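Local coordinates for transmembrane protein (PDB 3PAM), which probably helps bind peptides for an ABC-type oligopeptide transport system, being part of a family 5 extracellular solute-binding protein, at residues V143-Q148 / A158-V163; E132-S137 / Q169-M174; D76-E81 / L242-I247; N196-A201 / S250-L255; G113-K116 / L121-P124. All coordinates share one frame; numbering follows the deposited sequence.

Contact 1: V143-Q148 / A158-V163; sequences VALAFQ and AEIRTV
Ile160 of strand 157-162 packs against Ala144 and Leu145 of helix 138-152, which ties the helix of a beta-alpha-beta unit to the second of its two parallel strands. The segment axes approach to 8.5 Å with their directions 169° apart, as expected for a helix that runs back against the strand it leads into. Ile160 divides its branches between two neighbours. Its CG2 meets Ala144 CB at 3.8 Å, while CG1 faces Leu145 CD2 at 3.9 Å; that leucine reaches in from the exposed flank of the helix. With CG1 beside the backbone N (chi1 -52°) and the chain folded again at chi2 (-47°), CD1 of Ile160 lies 3.4 Å from Ala144 O. This oxygen is already engaged in the helix, accepting from Gln148 N at 2.9 Å, so the methyl only packs against it. Further out, Ala144 also touches Thr135 and Ile160 touches Ile133, both on strand 130-135, which places the contact over the pair of strands. Phe147 heads into the core, where its ring meets those of Phe8 and Phe30. The two segments draw closest at the far end of the contact, with Gln148 CA 5.3 Å from Ala158 CA. There one water bridges the backbones, donating to Gln148 O at 2.9 Å and accepting from Ala158 N at 2.7 Å.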
# COMPACT_ATOMS: atom_id res chain seq x y z
N VAL A 143 -6.22 15.41 -1.10
CA VAL A 143 -6.07 14.17 -0.32
C VAL A 143 -4.64 14.06 0.24
O VAL A 143 -4.44 13.64 1.39
CB VAL A 143 -6.41 12.91 -1.16
CG1 VAL A 143 -6.07 11.62 -0.39
CG2 VAL A 143 -7.86 12.90 -1.55
N ALA A 144 -3.67 14.44 -0.58
CA ALA A 144 -2.27 14.41 -0.20
C ALA A 144 -1.99 15.42 0.92
O ALA A 144 -1.16 15.17 1.80
CB ALA A 144 -1.38 14.65 -1.40
N LEU A 145 -2.68 16.55 0.88
CA LEU A 145 -2.52 17.61 1.87
C LEU A 145 -3.10 17.20 3.20
O LEU A 145 -2.54 17.51 4.25
CB LEU A 145 -3.17 18.90 1.37
CG LEU A 145 -2.42 19.71 0.31
CD1 LEU A 145 -3.35 20.75 -0.29
CD2 LEU A 145 -1.17 20.36 0.94
N ALA A 146 -4.21 16.47 3.16
CA ALA A 146 -4.77 15.86 4.36
C ALA A 146 -3.81 14.82 4.95
O ALA A 146 -3.64 14.74 6.16
CB ALA A 146 -6.12 15.22 4.04
N PHE A 147 -3.18 14.02 4.10
CA PHE A 147 -2.18 13.06 4.57
C PHE A 147 -1.02 13.81 5.21
O PHE A 147 -0.56 13.42 6.28
CB PHE A 147 -1.70 12.15 3.43
CG PHE A 147 -0.91 10.94 3.87
CD1 PHE A 147 -1.05 10.40 5.14
CD2 PHE A 147 -0.05 10.32 2.99
CE1 PHE A 147 -0.30 9.27 5.52
CE2 PHE A 147 0.68 9.19 3.37
CZ PHE A 147 0.56 8.67 4.62
N GLN A 148 -0.59 14.91 4.59
CA GLN A 148 0.51 15.74 5.10
C GLN A 148 0.29 16.12 6.57
O GLN A 148 1.19 15.97 7.40
CB GLN A 148 0.69 16.98 4.23
CG GLN A 148 1.66 18.04 4.80
CD GLN A 148 1.83 19.21 3.87
OE1 GLN A 148 2.87 19.38 3.24
NE2 GLN A 148 0.79 20.03 3.76
N ALA A 158 5.89 15.69 4.75
CA ALA A 158 5.56 15.30 3.40
C ALA A 158 5.41 16.57 2.56
O ALA A 158 4.59 17.43 2.88
CB ALA A 158 4.28 14.51 3.38
N GLU A 159 6.22 16.70 1.53
CA GLU A 159 6.09 17.81 0.61
C GLU A 159 5.08 17.40 -0.48
O GLU A 159 5.20 16.34 -1.11
CB GLU A 159 7.45 18.20 0.03
CG GLU A 159 7.42 19.38 -0.95
CD GLU A 159 8.78 19.72 -1.54
OE1 GLU A 159 9.58 20.38 -0.85
OE2 GLU A 159 9.03 19.34 -2.70
N ILE A 160 4.06 18.23 -0.65
CA ILE A 160 3.04 17.97 -1.66
C ILE A 160 3.34 18.76 -2.95
O ILE A 160 3.51 19.97 -2.92
CB ILE A 160 1.61 18.24 -1.13
CG1 ILE A 160 1.35 17.51 0.21
CG2 ILE A 160 0.55 17.85 -2.16
CD1 ILE A 160 1.77 16.03 0.29
N ARG A 161 3.45 18.05 -4.07
CA ARG A 161 3.65 18.68 -5.38
C ARG A 161 2.51 18.32 -6.32
O ARG A 161 2.06 17.19 -6.35
CB ARG A 161 4.96 18.21 -6.02
CG ARG A 161 6.23 18.67 -5.32
CD ARG A 161 6.70 20.04 -5.79
NE ARG A 161 8.02 20.32 -5.23
CZ ARG A 161 8.76 21.41 -5.49
NH1 ARG A 161 8.31 22.35 -6.31
NH2 ARG A 161 9.95 21.55 -4.91
N THR A 162 2.03 19.30 -7.07
CA THR A 162 1.19 19.03 -8.23
C THR A 162 1.87 19.60 -9.45
O THR A 162 2.22 20.79 -9.47
CB THR A 162 -0.22 19.60 -8.09
OG1 THR A 162 -0.71 19.38 -6.75
CG2 THR A 162 -1.12 18.90 -9.03
N VAL A 163 2.06 18.75 -10.45
CA VAL A 163 2.81 19.08 -11.65
C VAL A 163 1.99 18.82 -12.92
O VAL A 163 0.87 18.27 -12.86
CB VAL A 163 4.18 18.30 -11.74
CG1 VAL A 163 5.05 18.52 -10.49
CG2 VAL A 163 3.97 16.79 -12.04
O HOH W 1 3.91 16.24 6.49

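Contact 2: E132-S137 / Q169-M174; sequences EIMTQS and QNRLGM
Met134 on strand 130-135 and Arg171 on helix 165-174 hold their CA atoms 9.2 Å apart, a spacing that leaves the two backbones to be joined by side chains alone. The strand is extended, so Glu132 and Met134, two residues apart, direct their CB atoms to the same side, toward the helix. The intervening Ile133 and the following Thr135 turn to the other face of the sheet and pack on helix 138-152. Strand 130-135 lies between two parallel neighbours, 157-162 and 179-184, and helix 165-174 is the connection that passes from one of these to the other across it, a beta-alpha-beta crossover that skips a strand. Arg171 bridges the gap from the helix. Its chain is straight at first and then bends at chi3 (52°), which brings the guanidinium beside Glu132. A salt bridge forms between Arg171 NH2 and Glu132 OE1 at 2.9 Å, but as a hydrogen bond it is weak, with an N-H...O angle of 123°. The carboxylate and guanidinium planes are inclined by 31°, and the two side chains cross at about a right angle. A firmer hold on the arginine comes from beyond the segments, where NE donates to Asn176 O. Met134, present as selenomethionine, crosses the arginine obliquely, its SE 3.8 Å from Arg171 CB. The methyl beyond the selenium is placed over one face of the guanidinium, although the model sets it too near for the exact position to be trusted. Met134 also touches Ile180 of the next strand and Tyr168 on the same helix.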
# COMPACT_ATOMS: atom_id res chain seq x y z
N GLU A 132 8.54 13.59 -0.79
CA GLU A 132 7.65 14.32 -1.68
C GLU A 132 6.52 13.41 -2.17
O GLU A 132 6.74 12.24 -2.50
CB GLU A 132 8.47 14.82 -2.87
CG GLU A 132 7.77 15.78 -3.78
CD GLU A 132 8.40 15.79 -5.17
OE1 GLU A 132 8.41 14.72 -5.83
OE2 GLU A 132 8.87 16.85 -5.60
N ILE A 133 5.30 13.96 -2.17
CA ILE A 133 4.16 13.32 -2.81
C ILE A 133 3.80 14.09 -4.11
O ILE A 133 3.50 15.30 -4.08
CB ILE A 133 2.94 13.21 -1.87
CG1 ILE A 133 3.37 12.68 -0.50
CG2 ILE A 133 1.88 12.28 -2.46
CD1 ILE A 133 2.21 12.34 0.45
N MSE A 134 3.87 13.38 -5.22
CA MSE A 134 3.64 13.96 -6.54
C MSE A 134 2.21 13.68 -6.94
O MSE A 134 1.79 12.52 -7.03
CB MSE A 134 4.61 13.38 -7.58
CG MSE A 134 4.26 13.72 -9.00
SE MSE A 134 5.63 13.10 -10.24
CE MSE A 134 6.57 14.80 -10.30
N THR A 135 1.45 14.74 -7.17
CA THR A 135 0.07 14.57 -7.59
C THR A 135 -0.11 15.21 -8.94
O THR A 135 0.70 16.05 -9.36
CB THR A 135 -0.92 15.21 -6.61
OG1 THR A 135 -0.56 16.59 -6.40
CG2 THR A 135 -0.90 14.45 -5.27
N GLN A 136 -1.17 14.80 -9.62
CA GLN A 136 -1.50 15.34 -10.94
C GLN A 136 -2.69 16.28 -10.92
O GLN A 136 -2.73 17.23 -11.70
CB GLN A 136 -1.70 14.23 -11.98
CG GLN A 136 -2.55 13.03 -11.54
CD GLN A 136 -2.65 11.98 -12.64
OE1 GLN A 136 -1.78 11.88 -13.51
NE2 GLN A 136 -3.74 11.21 -12.63
N SER A 137 -3.65 16.04 -10.02
CA SER A 137 -4.93 16.78 -10.01
C SER A 137 -5.26 17.42 -8.65
O SER A 137 -4.81 16.95 -7.61
CB SER A 137 -6.06 15.86 -10.45
OG SER A 137 -6.52 15.07 -9.36
N GLN A 169 3.89 12.01 -16.19
CA GLN A 169 4.06 10.76 -16.92
C GLN A 169 5.53 10.39 -17.11
O GLN A 169 5.88 9.22 -17.10
CB GLN A 169 3.35 10.83 -18.28
CG GLN A 169 1.84 10.59 -18.17
CD GLN A 169 1.51 9.14 -17.86
OE1 GLN A 169 1.16 8.79 -16.73
NE2 GLN A 169 1.62 8.27 -18.87
N ASN A 170 6.39 11.39 -17.27
CA ASN A 170 7.83 11.14 -17.40
C ASN A 170 8.36 10.50 -16.13
O ASN A 170 9.14 9.55 -16.15
CB ASN A 170 8.56 12.47 -17.66
CG ASN A 170 10.05 12.28 -17.94
OD1 ASN A 170 10.89 12.80 -17.20
ND2 ASN A 170 10.38 11.56 -19.02
N ARG A 171 7.89 11.02 -15.01
CA ARG A 171 8.37 10.62 -13.72
C ARG A 171 7.80 9.28 -13.28
O ARG A 171 8.52 8.48 -12.68
CB ARG A 171 8.20 11.76 -12.70
CG ARG A 171 9.17 12.92 -13.02
CD ARG A 171 9.10 14.08 -12.05
NE ARG A 171 9.21 13.66 -10.65
CZ ARG A 171 9.42 14.50 -9.63
NH1 ARG A 171 9.55 15.80 -9.86
NH2 ARG A 171 9.51 14.03 -8.40
N LEU A 172 6.54 9.01 -13.62
CA LEU A 172 6.01 7.65 -13.44
C LEU A 172 6.90 6.63 -14.17
O LEU A 172 7.23 5.57 -13.62
CB LEU A 172 4.60 7.52 -13.99
CG LEU A 172 3.35 7.49 -13.10
CD1 LEU A 172 2.20 6.99 -13.97
CD2 LEU A 172 3.47 6.65 -11.81
N GLY A 173 7.26 6.96 -15.41
CA GLY A 173 8.04 6.09 -16.27
C GLY A 173 9.42 5.83 -15.72
O GLY A 173 9.93 4.72 -15.85
N MSE A 174 10.01 6.84 -15.08
CA MSE A 174 11.35 6.73 -14.53
C MSE A 174 11.37 6.27 -13.07
O MSE A 174 12.45 6.07 -12.49
CB MSE A 174 12.08 8.07 -14.68
CG MSE A 174 12.28 8.55 -16.12
SE MSE A 174 13.32 7.28 -17.19
CE MSE A 174 13.80 8.45 -18.71

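Contact 3: D76-E81 / L242-I247; sequences DAVLPE and LDRILI
Ala77 and Val78 make an apolar contact with Arg244 and Ile245, through which the loop leading into helix 80-84 rests on the side of the long helix 232-249. The approach is close at the backbone level, Val78 CA lying 5.3 Å from Ile245 CA, and it depends on two short side chains of the loop. Val78 is the forked one. With CG1 anti to its own N (chi1 -175°), this methyl comes against Arg244, 4.0 Å from CB and 3.8 Å from the carbonyl O. The second methyl, CG2, reaches Ile245 CG1 at 3.8 Å, the two side chains crossing at about a right angle. Ala77 adds its CB to the same isoleucine carbon, Ile245 CG1, at 4.0 Å, so that CG1 sits against both loop residues. From the helical side, Ile245 also packs on Ala218, Ile219 and Met222 of helix 217-228, which places the loop at the margin of a larger helix-helix interface. Arg244 presents its aliphatic root to Val78. Its chain, extended from CG to NE, carries the charged end onward to a salt bridge between NH1 and Glu67 and a hydrogen bond from NE to Val82 O. Ser248, one turn further along the helix, joins the parts by another route, its OG bonded to both Leu79 N and Arg244 O. No hydrogen bond runs between the two segments themselves, so their direct contact is van der Waals in character, and the directional bonds near it are those made by the Arg244 guanidinium and Ser248 OG.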
# COMPACT_ATOMS: atom_id res chain seq x y z
N ASP A 76 7.73 -15.17 6.27
CA ASP A 76 7.71 -13.74 6.61
C ASP A 76 6.73 -12.94 5.74
O ASP A 76 6.56 -11.74 5.93
CB ASP A 76 9.11 -13.16 6.48
CG ASP A 76 10.13 -13.84 7.39
OD1 ASP A 76 9.78 -14.21 8.55
OD2 ASP A 76 11.30 -13.97 6.96
N ALA A 77 6.08 -13.62 4.79
CA ALA A 77 5.24 -12.95 3.79
C ALA A 77 3.92 -12.41 4.33
O ALA A 77 3.50 -11.31 3.97
CB ALA A 77 5.00 -13.87 2.59
N VAL A 78 3.25 -13.17 5.18
CA VAL A 78 1.90 -12.80 5.59
C VAL A 78 1.82 -12.60 7.09
O VAL A 78 2.44 -13.35 7.85
CB VAL A 78 0.85 -13.83 5.07
CG1 VAL A 78 -0.58 -13.39 5.39
CG2 VAL A 78 0.98 -14.02 3.55
N LEU A 79 1.08 -11.57 7.50
CA LEU A 79 0.79 -11.31 8.91
C LEU A 79 -0.28 -12.28 9.38
O LEU A 79 -1.23 -12.53 8.65
CB LEU A 79 0.27 -9.89 9.14
CG LEU A 79 1.23 -8.72 8.99
CD1 LEU A 79 0.46 -7.41 8.82
CD2 LEU A 79 2.19 -8.63 10.18
N PRO A 80 -0.11 -12.82 10.61
CA PRO A 80 -1.05 -13.72 11.26
C PRO A 80 -2.50 -13.25 11.16
O PRO A 80 -3.37 -14.07 10.85
CB PRO A 80 -0.58 -13.73 12.74
CG PRO A 80 0.60 -12.78 12.81
CD PRO A 80 1.11 -12.65 11.42
N GLU A 81 -2.77 -11.97 11.39
CA GLU A 81 -4.14 -11.45 11.29
C GLU A 81 -4.68 -11.59 9.85
O GLU A 81 -5.87 -11.83 9.65
CB GLU A 81 -4.27 -9.99 11.77
CG GLU A 81 -3.30 -9.54 12.84
CD GLU A 81 -2.17 -8.65 12.30
OE1 GLU A 81 -2.39 -7.43 12.15
OE2 GLU A 81 -1.06 -9.17 12.06
N LEU A 242 -1.91 -14.22 -2.90
CA LEU A 242 -1.28 -12.97 -3.33
C LEU A 242 -1.82 -11.75 -2.59
O LEU A 242 -1.05 -10.94 -2.08
CB LEU A 242 -1.39 -12.79 -4.84
CG LEU A 242 -0.80 -11.50 -5.43
CD1 LEU A 242 0.68 -11.32 -5.01
CD2 LEU A 242 -0.95 -11.44 -6.95
N ASP A 243 -3.15 -11.61 -2.53
CA ASP A 243 -3.78 -10.53 -1.78
C ASP A 243 -3.20 -10.42 -0.34
O ASP A 243 -2.92 -9.34 0.14
CB ASP A 243 -5.30 -10.73 -1.72
CG ASP A 243 -6.03 -9.51 -1.19
OD1 ASP A 243 -5.62 -8.39 -1.54
OD2 ASP A 243 -7.01 -9.66 -0.43
N ARG A 244 -2.98 -11.58 0.24
CA ARG A 244 -2.52 -11.73 1.58
C ARG A 244 -1.11 -11.21 1.80
O ARG A 244 -0.82 -10.64 2.80
CB ARG A 244 -2.61 -13.19 1.95
CG ARG A 244 -3.77 -13.49 2.82
CD ARG A 244 -4.24 -14.94 2.90
NE ARG A 244 -5.46 -14.90 3.67
CZ ARG A 244 -6.58 -15.49 3.38
NH1 ARG A 244 -6.67 -16.28 2.36
NH2 ARG A 244 -7.61 -15.29 4.16
N ILE A 245 -0.27 -11.42 0.82
CA ILE A 245 1.09 -10.91 0.75
C ILE A 245 1.12 -9.42 0.48
O ILE A 245 1.93 -8.70 1.05
CB ILE A 245 1.89 -11.63 -0.35
CG1 ILE A 245 2.04 -13.10 0.03
CG2 ILE A 245 3.27 -10.97 -0.55
CD1 ILE A 245 2.78 -13.91 -0.96
N LEU A 246 0.24 -8.95 -0.39
CA LEU A 246 0.29 -7.55 -0.78
C LEU A 246 -0.27 -6.69 0.33
O LEU A 246 0.24 -5.61 0.63
CB LEU A 246 -0.46 -7.34 -2.08
CG LEU A 246 0.14 -8.08 -3.28
CD1 LEU A 246 -0.70 -7.80 -4.51
CD2 LEU A 246 1.56 -7.65 -3.49
N ILE A 247 -1.32 -7.18 0.96
CA ILE A 247 -1.81 -6.56 2.19
C ILE A 247 -0.70 -6.49 3.25
O ILE A 247 -0.50 -5.45 3.89
CB ILE A 247 -3.05 -7.30 2.74
CG1 ILE A 247 -4.23 -7.09 1.78
CG2 ILE A 247 -3.42 -6.85 4.17
CD1 ILE A 247 -5.31 -8.14 1.93

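Contact 4: N196-A201 / S250-L255; sequences NRWSSA and SYYIPL
Trp198, the last residue of helix 193-198, reaches with the benzene half of its indole to Tyr251 and Tyr252. The backbones stay well apart, with 9.8 Å between Trp198 CA and Tyr251 CA, and the indole spans that distance. The CB bond points neither at nor away from the tyrosines. A chi1 of -60° sets CG beside the backbone N, and chi2 of 110° then swings the six-membered ring toward them. Along the way CE2, at the ring fusion, packs on Leu246 of helix 232-249, and the side chain also touches Ile219 and Ile223 of helix 217-228. The outer carbons make the contact proper. CZ3 faces Tyr251 CB at 3.9 Å, with that methylene at the indole edge and near its plane. Next to it, CH2 approaches the Tyr252 ring obliquely, 3.7 Å from CE1 and 3.9 Å from CD1. The two rings are tilted by 56° and their centroids lie 5.9 Å apart, an oblique meeting. Tyr252 in turn leans on Ile5 and Val9 of the adjoining strand 5-10, which carries the packing into the central sheet. All three residues are buried, and the centre of the contact lies about 7 Å from the centre of the chain; this is an aromatic core cluster where helices meet one face of an alpha/beta sheet.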
# COMPACT_ATOMS: atom_id res chain seq x y z
N ASN A 196 3.55 -7.53 -14.84
CA ASN A 196 3.90 -6.12 -15.04
C ASN A 196 3.70 -5.28 -13.77
O ASN A 196 4.41 -4.31 -13.53
CB ASN A 196 3.05 -5.58 -16.19
CG ASN A 196 3.57 -4.26 -16.73
OD1 ASN A 196 4.77 -4.00 -16.74
ND2 ASN A 196 2.65 -3.43 -17.21
N ARG A 197 2.74 -5.66 -12.93
CA ARG A 197 2.45 -4.87 -11.73
C ARG A 197 3.34 -5.21 -10.53
O ARG A 197 3.78 -4.30 -9.82
CB ARG A 197 0.99 -5.07 -11.30
CG ARG A 197 -0.01 -4.76 -12.37
CD ARG A 197 -1.41 -5.13 -11.89
NE ARG A 197 -2.44 -4.44 -12.67
CZ ARG A 197 -3.74 -4.54 -12.44
NH1 ARG A 197 -4.22 -5.29 -11.44
NH2 ARG A 197 -4.58 -3.87 -13.22
N TRP A 198 3.59 -6.49 -10.31
CA TRP A 198 4.16 -6.92 -9.03
C TRP A 198 5.44 -7.72 -9.09
O TRP A 198 6.06 -7.93 -8.05
CB TRP A 198 3.15 -7.76 -8.26
CG TRP A 198 1.90 -7.04 -7.97
CD1 TRP A 198 0.69 -7.28 -8.51
CD2 TRP A 198 1.74 -5.94 -7.09
NE1 TRP A 198 -0.23 -6.40 -8.02
CE2 TRP A 198 0.39 -5.56 -7.14
CE3 TRP A 198 2.62 -5.23 -6.25
CZ2 TRP A 198 -0.13 -4.51 -6.38
CZ3 TRP A 198 2.11 -4.21 -5.50
CH2 TRP A 198 0.74 -3.85 -5.57
N SER A 199 5.83 -8.20 -10.27
CA SER A 199 6.94 -9.14 -10.33
C SER A 199 8.23 -8.39 -10.08
O SER A 199 8.33 -7.18 -10.36
CB SER A 199 6.99 -9.84 -11.68
OG SER A 199 7.62 -8.99 -12.61
N SER A 200 9.22 -9.10 -9.57
CA SER A 200 10.50 -8.51 -9.18
C SER A 200 11.27 -8.01 -10.39
O SER A 200 11.95 -6.97 -10.32
CB SER A 200 11.34 -9.56 -8.46
OG SER A 200 11.43 -10.70 -9.28
N ALA A 201 11.17 -8.76 -11.49
CA ALA A 201 11.76 -8.34 -12.75
C ALA A 201 11.25 -6.97 -13.20
O ALA A 201 12.03 -6.13 -13.70
CB ALA A 201 11.54 -9.40 -13.83
N SER A 250 2.01 -3.78 2.63
CA SER A 250 1.68 -2.35 2.61
C SER A 250 2.42 -1.61 1.48
O SER A 250 2.98 -0.54 1.69
CB SER A 250 1.94 -1.69 3.98
OG SER A 250 0.96 -2.10 4.94
N TYR A 251 2.42 -2.20 0.29
CA TYR A 251 2.96 -1.53 -0.90
C TYR A 251 2.12 -0.33 -1.28
O TYR A 251 2.61 0.60 -1.90
CB TYR A 251 3.08 -2.53 -2.07
CG TYR A 251 4.05 -3.61 -1.73
CD1 TYR A 251 5.42 -3.35 -1.68
CD2 TYR A 251 3.62 -4.89 -1.40
CE1 TYR A 251 6.33 -4.33 -1.31
CE2 TYR A 251 4.52 -5.89 -1.04
CZ TYR A 251 5.87 -5.59 -1.00
OH TYR A 251 6.77 -6.57 -0.65
N TYR A 252 0.86 -0.36 -0.88
CA TYR A 252 -0.08 0.73 -1.16
C TYR A 252 -0.66 1.16 0.15
O TYR A 252 -0.72 0.36 1.09
CB TYR A 252 -1.23 0.23 -2.06
CG TYR A 252 -1.01 0.34 -3.55
CD1 TYR A 252 0.10 -0.25 -4.16
CD2 TYR A 252 -1.94 0.99 -4.36
CE1 TYR A 252 0.30 -0.14 -5.55
CE2 TYR A 252 -1.76 1.09 -5.72
CZ TYR A 252 -0.65 0.53 -6.32
OH TYR A 252 -0.49 0.65 -7.69
N ILE A 253 -1.07 2.42 0.25
CA ILE A 253 -1.97 2.81 1.32
C ILE A 253 -3.23 2.91 0.54
O ILE A 253 -3.37 3.82 -0.29
CB ILE A 253 -1.70 4.18 1.91
CG1 ILE A 253 -0.27 4.29 2.40
CG2 ILE A 253 -2.65 4.43 3.07
CD1 ILE A 253 0.00 5.52 3.23
N PRO A 254 -4.14 1.96 0.75
CA PRO A 254 -5.28 1.91 -0.16
C PRO A 254 -6.20 3.08 0.09
O PRO A 254 -6.39 3.50 1.24
CB PRO A 254 -5.97 0.59 0.20
CG PRO A 254 -5.02 -0.09 1.17
CD PRO A 254 -4.27 0.97 1.83
N LEU A 255 -6.74 3.63 -0.99
CA LEU A 255 -7.69 4.71 -0.87
C LEU A 255 -9.14 4.19 -1.00
O LEU A 255 -9.61 3.51 -0.09
CB LEU A 255 -7.31 5.87 -1.82
CG LEU A 255 -6.00 6.64 -1.54
CD1 LEU A 255 -5.67 7.54 -2.69
CD2 LEU A 255 -6.08 7.47 -0.28

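Contact 5: G113-K116 / L121-P124; sequences GFTK and LIAP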
# COMPACT_ATOMS: atom_id res chain seq x y z
N GLY A 113 13.54 1.33 14.10
CA GLY A 113 14.74 2.13 14.30
C GLY A 113 14.57 3.62 14.28
O GLY A 113 15.56 4.37 14.33
N PHE A 114 13.32 4.08 14.21
CA PHE A 114 13.06 5.51 14.11
C PHE A 114 12.98 6.22 15.45
O PHE A 114 12.47 5.68 16.44
CB PHE A 114 11.84 5.78 13.22
CG PHE A 114 12.08 5.45 11.79
CD1 PHE A 114 12.10 4.13 11.37
CD2 PHE A 114 12.32 6.46 10.86
CE1 PHE A 114 12.33 3.82 10.04
CE2 PHE A 114 12.57 6.16 9.53
CZ PHE A 114 12.58 4.84 9.11
N THR A 115 13.51 7.44 15.48
CA THR A 115 13.60 8.21 16.70
C THR A 115 13.23 9.63 16.38
O THR A 115 12.98 9.98 15.22
CB THR A 115 15.04 8.21 17.28
OG1 THR A 115 15.96 8.72 16.31
CG2 THR A 115 15.46 6.83 17.69
N LYS A 116 13.20 10.48 17.40
CA LYS A 116 12.89 11.87 17.15
C LYS A 116 14.04 12.75 17.57
O LYS A 116 14.61 12.54 18.65
CB LYS A 116 11.63 12.24 17.89
CG LYS A 116 10.40 11.59 17.34
CD LYS A 116 9.60 12.64 16.66
CE LYS A 116 8.38 12.98 17.47
NZ LYS A 116 7.95 14.35 17.11
N LEU A 121 10.94 13.36 13.00
CA LEU A 121 11.19 11.92 12.96
C LEU A 121 12.44 11.67 12.13
O LEU A 121 12.64 12.28 11.08
CB LEU A 121 10.01 11.15 12.37
CG LEU A 121 10.13 9.62 12.49
CD1 LEU A 121 10.02 9.12 13.96
CD2 LEU A 121 9.11 8.86 11.64
N ILE A 122 13.28 10.76 12.61
CA ILE A 122 14.59 10.53 12.06
C ILE A 122 14.79 9.05 11.85
O ILE A 122 14.43 8.24 12.70
CB ILE A 122 15.67 11.07 13.04
CG1 ILE A 122 15.45 12.57 13.30
CG2 ILE A 122 17.07 10.81 12.53
CD1 ILE A 122 15.98 13.48 12.21
N ALA A 123 15.37 8.70 10.70
CA ALA A 123 15.70 7.31 10.36
C ALA A 123 16.87 6.81 11.18
O ALA A 123 17.62 7.61 11.73
CB ALA A 123 16.02 7.20 8.88
N PRO A 124 17.04 5.48 11.25
CA PRO A 124 18.15 4.89 11.99
C PRO A 124 19.50 5.42 11.54
O PRO A 124 20.48 5.34 12.29
CB PRO A 124 18.02 3.38 11.68
CG PRO A 124 16.93 3.26 10.62
CD PRO A 124 16.07 4.46 10.80
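Thr115 and Ile122 form the hydrogen-bonded pair of a small antiparallel beta hairpin, strands 115-117 and 120-122. Two backbone bonds hold it: Thr115 N donates to Ile122 O at 3.0 Å with an N-H...O angle of 167°, and Ile122 N returns a shorter bond of 2.7 Å to Thr115 O. Lys116 and Leu121 make the adjoining non-hydrogen-bonded pair. CA-H...O contacts supplement these bonds, Phe114 CA lying 3.4 Å from Ile122 O. Apolar contacts gather round Phe114. Pro124 CD sits 3.8 Å from the ring centroid, only 9° off the normal, a clear CH-pi contact over one face. Ala123 CB approaches CE2 of Phe114 to 3.7 Å, while Leu121 CD1 touches Phe114 CB at 3.9 Å. The ring also packs on Leu109 and meets Phe129, which roots the hairpin in the fold. Backbone shape sets the entry: Gly113 ends helix 99-111 in a Schellman motif with positive phi (97°), and its O faces Pro124 CA at 3.5 Å. The chemistry thus divides in two, with directional bonds fixing the strand register and the buried phenylalanine probably supplying much of the apolar hold where the strands give way to loop.

How the contacts relate
Along the chain, contact 5 closes first; contact 1 then lies nested inside contact 2, contact 4 follows both in series, and all but contact 4 fall within the long loop closed by contact 3, whose segments alternate with those of contact 4. Contacts 1 and 2, with centres 12 Å apart, share neighbouring strands 130-135 and 157-162, joined by backbone bonds. Contact 4 reaches the same mixed sheet through strand 252-257 and touches contact 1 where Phe147 meets Ile253. It also touches contact 3, about 28 Å from contact 1 between centres. Contact 5 stands apart, its centre 22 Å or more from the others. Helix 232-249 and strand 252-257 thus link contact 3 to the sheet carrying contacts 1 and 2, across the chain's centre.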